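Local coordinates for protein 4-hydroxybutyrate CoA-transferase (Porphyromonas gingivalis, PDB 3EH7) that probably transfers coenzyme A between acyl-CoA thioesters and small carboxylic acids such as acetate or 4-hydroxybutyrate, at residues K234-I239 with V256-K262; V249-R253 with D279-F283. One frame throughout, in Å; residues are numbered along the deposited sequence.

Contact 1 (K234-I239 with V256-K262)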
# COMPACT_ATOMS: atom_id res chain seq x y z
N LYS A 234 -29.59 0.62 -11.77
CA LYS A 234 -28.39 1.30 -12.22
C LYS A 234 -28.21 1.07 -13.71
O LYS A 234 -28.74 0.11 -14.28
CB LYS A 234 -27.16 0.84 -11.42
CG LYS A 234 -27.19 1.26 -9.93
CD LYS A 234 -26.92 2.77 -9.81
CE LYS A 234 -27.73 3.45 -8.74
NZ LYS A 234 -27.22 3.12 -7.41
N LYS A 235 -27.43 1.95 -14.33
CA LYS A 235 -27.19 1.93 -15.78
C LYS A 235 -25.71 1.77 -16.14
O LYS A 235 -24.86 2.45 -15.57
CB LYS A 235 -27.65 3.25 -16.37
CG LYS A 235 -29.11 3.62 -16.08
CD LYS A 235 -30.12 2.58 -16.59
CE LYS A 235 -31.52 3.00 -16.18
NZ LYS A 235 -32.50 1.91 -16.35
N ASP A 236 -25.45 0.91 -17.12
CA ASP A 236 -24.10 0.67 -17.67
C ASP A 236 -22.96 0.54 -16.67
O ASP A 236 -21.91 1.16 -16.82
CB ASP A 236 -23.75 1.74 -18.71
CG ASP A 236 -24.66 1.70 -19.91
OD1 ASP A 236 -24.75 0.64 -20.59
OD2 ASP A 236 -25.31 2.73 -20.15
N LEU A 237 -23.15 -0.32 -15.69
CA LEU A 237 -22.07 -0.71 -14.80
C LEU A 237 -21.14 -1.64 -15.55
O LEU A 237 -21.54 -2.26 -16.52
CB LEU A 237 -22.63 -1.38 -13.54
CG LEU A 237 -23.68 -0.56 -12.76
CD1 LEU A 237 -24.11 -1.30 -11.50
CD2 LEU A 237 -23.13 0.81 -12.39
N GLY A 238 -19.88 -1.68 -15.11
CA GLY A 238 -18.87 -2.56 -15.68
C GLY A 238 -18.21 -3.40 -14.62
O GLY A 238 -18.36 -3.14 -13.42
N ILE A 239 -17.47 -4.42 -15.05
CA ILE A 239 -16.78 -5.32 -14.14
C ILE A 239 -15.25 -5.36 -14.38
O ILE A 239 -14.78 -5.67 -15.48
CB ILE A 239 -17.34 -6.75 -14.24
CG1 ILE A 239 -18.79 -6.80 -13.70
CG2 ILE A 239 -16.44 -7.75 -13.51
CD1 ILE A 239 -18.90 -6.56 -12.21
N VAL A 256 -28.13 -4.43 -16.75
CA VAL A 256 -27.52 -3.39 -15.91
C VAL A 256 -25.99 -3.31 -16.13
O VAL A 256 -25.44 -2.23 -16.29
CB VAL A 256 -27.90 -3.57 -14.42
CG1 VAL A 256 -27.12 -2.60 -13.52
CG2 VAL A 256 -29.42 -3.37 -14.25
N ILE A 257 -25.34 -4.47 -16.14
CA ILE A 257 -23.89 -4.53 -16.30
C ILE A 257 -23.60 -4.75 -17.77
O ILE A 257 -23.82 -5.85 -18.25
CB ILE A 257 -23.25 -5.67 -15.49
CG1 ILE A 257 -23.38 -5.37 -13.99
CG2 ILE A 257 -21.73 -5.80 -15.86
CD1 ILE A 257 -22.93 -6.54 -13.05
N THR A 258 -23.21 -3.68 -18.46
CA THR A 258 -22.93 -3.71 -19.89
C THR A 258 -21.44 -3.56 -20.23
O THR A 258 -21.00 -3.88 -21.33
CB THR A 258 -23.66 -2.54 -20.60
OG1 THR A 258 -23.16 -1.31 -20.10
CG2 THR A 258 -25.19 -2.61 -20.39
N GLY A 259 -20.67 -3.03 -19.28
CA GLY A 259 -19.30 -2.63 -19.55
C GLY A 259 -19.16 -1.46 -20.50
O GLY A 259 -18.06 -1.19 -20.98
N LYS A 260 -20.26 -0.78 -20.82
CA LYS A 260 -20.25 0.14 -21.94
C LYS A 260 -19.57 1.46 -21.60
O LYS A 260 -19.10 2.15 -22.51
CB LYS A 260 -21.65 0.33 -22.55
CG LYS A 260 -21.98 -0.77 -23.62
CD LYS A 260 -23.22 -0.44 -24.47
CE LYS A 260 -24.49 -1.24 -24.07
NZ LYS A 260 -24.37 -2.73 -24.29
N LYS A 261 -19.48 1.80 -20.32
CA LYS A 261 -18.81 3.04 -19.92
C LYS A 261 -17.41 2.81 -19.37
O LYS A 261 -16.84 3.72 -18.76
CB LYS A 261 -19.64 3.77 -18.87
CG LYS A 261 -21.00 4.20 -19.36
CD LYS A 261 -20.90 5.36 -20.28
CE LYS A 261 -22.27 5.85 -20.72
NZ LYS A 261 -22.07 6.92 -21.72
N LYS A 262 -16.87 1.61 -19.57
CA LYS A 262 -15.56 1.26 -19.02
C LYS A 262 -14.48 1.91 -19.86
O LYS A 262 -14.60 1.97 -21.06
CB LYS A 262 -15.33 -0.24 -19.05
CG LYS A 262 -16.10 -1.02 -18.04
CD LYS A 262 -15.82 -2.53 -18.21
CE LYS A 262 -14.51 -2.99 -17.55
NZ LYS A 262 -13.95 -4.24 -18.18
O HOH W 1 -19.54 0.29 -17.95

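Contact 2 (V249-R253 with D279-F283)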
# COMPACT_ATOMS: atom_id res chain seq x y z
N VAL A 249 -23.63 -12.15 -13.00
CA VAL A 249 -24.20 -12.66 -14.26
C VAL A 249 -25.68 -12.31 -14.38
O VAL A 249 -26.18 -12.04 -15.48
CB VAL A 249 -24.02 -14.18 -14.39
CG1 VAL A 249 -24.82 -14.70 -15.60
CG2 VAL A 249 -22.55 -14.57 -14.50
N GLU A 250 -26.38 -12.31 -13.25
CA GLU A 250 -27.82 -11.96 -13.24
C GLU A 250 -28.00 -10.51 -13.68
O GLU A 250 -28.91 -10.20 -14.43
CB GLU A 250 -28.44 -12.17 -11.85
CG GLU A 250 -29.91 -11.74 -11.77
CD GLU A 250 -30.48 -11.78 -10.35
OE1 GLU A 250 -29.72 -11.98 -9.36
OE2 GLU A 250 -31.71 -11.58 -10.24
N LEU A 251 -27.11 -9.63 -13.24
CA LEU A 251 -27.19 -8.24 -13.67
C LEU A 251 -26.71 -8.04 -15.10
O LEU A 251 -27.09 -7.06 -15.74
CB LEU A 251 -26.46 -7.30 -12.72
CG LEU A 251 -27.18 -6.91 -11.43
CD1 LEU A 251 -26.21 -6.21 -10.51
CD2 LEU A 251 -28.35 -6.03 -11.70
N VAL A 252 -25.89 -8.94 -15.63
CA VAL A 252 -25.56 -8.87 -17.04
C VAL A 252 -26.80 -9.24 -17.84
O VAL A 252 -27.22 -8.51 -18.73
CB VAL A 252 -24.42 -9.80 -17.45
CG1 VAL A 252 -24.32 -9.84 -19.00
CG2 VAL A 252 -23.09 -9.35 -16.80
N ARG A 253 -27.42 -10.36 -17.48
CA ARG A 253 -28.57 -10.86 -18.23
C ARG A 253 -29.70 -9.86 -18.19
O ARG A 253 -30.45 -9.74 -19.14
CB ARG A 253 -29.02 -12.22 -17.68
CG ARG A 253 -28.07 -13.32 -18.05
CD ARG A 253 -28.44 -14.62 -17.38
NE ARG A 253 -27.74 -15.76 -17.95
CZ ARG A 253 -27.45 -16.89 -17.29
NH1 ARG A 253 -26.82 -17.88 -17.90
NH2 ARG A 253 -27.78 -17.04 -16.01
N ASP A 279 -24.76 -22.84 -13.63
CA ASP A 279 -25.24 -21.84 -14.55
C ASP A 279 -24.16 -20.83 -14.94
O ASP A 279 -24.06 -20.47 -16.11
CB ASP A 279 -26.43 -21.09 -13.96
CG ASP A 279 -27.04 -20.12 -14.92
OD1 ASP A 279 -27.06 -20.37 -16.15
OD2 ASP A 279 -27.52 -19.08 -14.45
N VAL A 280 -23.38 -20.35 -13.97
CA VAL A 280 -22.30 -19.40 -14.27
C VAL A 280 -21.28 -20.01 -15.23
O VAL A 280 -20.83 -19.36 -16.19
CB VAL A 280 -21.58 -18.90 -13.00
CG1 VAL A 280 -20.23 -18.28 -13.34
CG2 VAL A 280 -22.45 -17.90 -12.28
N TYR A 281 -20.94 -21.28 -14.97
CA TYR A 281 -19.97 -21.99 -15.75
C TYR A 281 -20.44 -22.22 -17.20
O TYR A 281 -19.61 -22.22 -18.10
CB TYR A 281 -19.60 -23.30 -15.07
CG TYR A 281 -19.09 -23.13 -13.65
CD1 TYR A 281 -18.32 -22.04 -13.28
CD2 TYR A 281 -19.38 -24.08 -12.68
CE1 TYR A 281 -17.86 -21.89 -11.97
CE2 TYR A 281 -18.93 -23.94 -11.38
CZ TYR A 281 -18.16 -22.84 -11.03
OH TYR A 281 -17.70 -22.70 -9.75
N HIS A 282 -21.75 -22.40 -17.41
CA HIS A 282 -22.32 -22.45 -18.77
C HIS A 282 -22.31 -21.06 -19.44
O HIS A 282 -21.92 -20.94 -20.58
CB HIS A 282 -23.75 -23.04 -18.76
CG HIS A 282 -24.42 -23.01 -20.10
ND1 HIS A 282 -25.46 -22.15 -20.40
CD2 HIS A 282 -24.19 -23.72 -21.24
CE1 HIS A 282 -25.86 -22.35 -21.64
NE2 HIS A 282 -25.10 -23.29 -22.18
N PHE A 283 -22.71 -20.03 -18.71
CA PHE A 283 -22.73 -18.67 -19.25
C PHE A 283 -21.34 -18.18 -19.75
O PHE A 283 -21.25 -17.47 -20.76
CB PHE A 283 -23.28 -17.72 -18.20
CG PHE A 283 -23.14 -16.27 -18.54
CD1 PHE A 283 -24.05 -15.66 -19.37
CD2 PHE A 283 -22.09 -15.53 -18.02
CE1 PHE A 283 -23.93 -14.33 -19.69
CE2 PHE A 283 -21.95 -14.18 -18.34
CZ PHE A 283 -22.90 -13.58 -19.18

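Contact 1 (K234-I239 with V256-K262)
Backbone bonds join L237 to the 256-262 segment on both of its polar atoms. L237 N donates to V256 O at 3.0 Å, and L237 O accepts from G259 N, a nearly straight bond (N-H...O 166°), with a weak second bond from T258 N. The L237 N and T258 N bonds make a single beta bridge between L237 and I257, placed where the chain enters strand 238-240, which runs parallel to its neighbours 215-217 and 269-271 in a mixed sheet, consistent with the Rossmann-like family fold.

Among side chains, the hydroxyl of T258 gives a short 2.6 Å bond to D236 OD1, on the lone pair facing away from OD2. With OG1 between backbone N and carbonyl carbon (chi1 63°), the same oxygen accepts from K260 N, forming an ST turn. One water links D236 O to K261 N. The aliphatic part of K262 runs past the CA of G238, and its NZ reaches I239 O from above the carbonyl plane at 3.2 Å; K268 O and H265 O share this ammonium.

The apolar contacts are L237 CD1 beside V256 CG1 (3.9 Å) and I239 CG1 against I257 CG2, with L251 of helix 246-253 packing on V256 and I257.

Contact 2 (V249-R253 with D279-F283)
The F283 ring has V249 CG1 over the centre of one face, a CH-pi contact 3.7 Å from the centroid and close to the ring normal. The same methyl lies over one face of the R253 guanidinium, offset toward its rim, while D279 meets that group at its edge. Ring and guanidinium stand almost perpendicular, 80° apart, and R253 NH1 comes within 3.6 Å of F283 CB.

R253 and D279 form a two-pronged, end-on salt bridge. NH2 donates to D279 OD2 at 2.6 Å and NH1 to OD1 at 3.1 Å, each carboxylate oxygen being met on its syn side. The planes are 22° apart, and the two bonds together limit rotation of both groups. An extended chain from CG to NE carries the arginine head across to the neighbouring helix, and D279, with CG anti to its own N, comes from the opposite direction.

The valines add apolar contacts to the ring. V249 CG2 touches both F283 CD2, at 3.7 Å, and V280 CG2; V252 CG1 reaches F283 CZ at 4.0 Å.

The axes of the two short helical segments are 11.7 Å apart and inclined at 52°, a spacing bridged by side chains. Strand 269-271 lies in the connection between helices 246-253 and 278-284, and its M269 touches both V252 and F283.

Overall arrangement
Both contacts are partly buried, with exposed residues in each, and their segments alternate along the chain. Contact 1 ties the loop after helix 246-253 to the entry of strand 238-240, and the backbone of L237 makes three of its five direct hydrogen bonds, one of them weak, while side chains give the other two. Contact 2 joins two helices whose backbones stay apart, so side chains alone carry it: an ion pair at the exposed end and a valine-phenylalanine cluster further in. Helix 246-253 connects them directly. L251, which takes no part in contact 2, probably accepts hydrogen bonds at its carbonyl from V256 N and I257 N, which places the loop of contact 1 against the end of the helix used in contact 2.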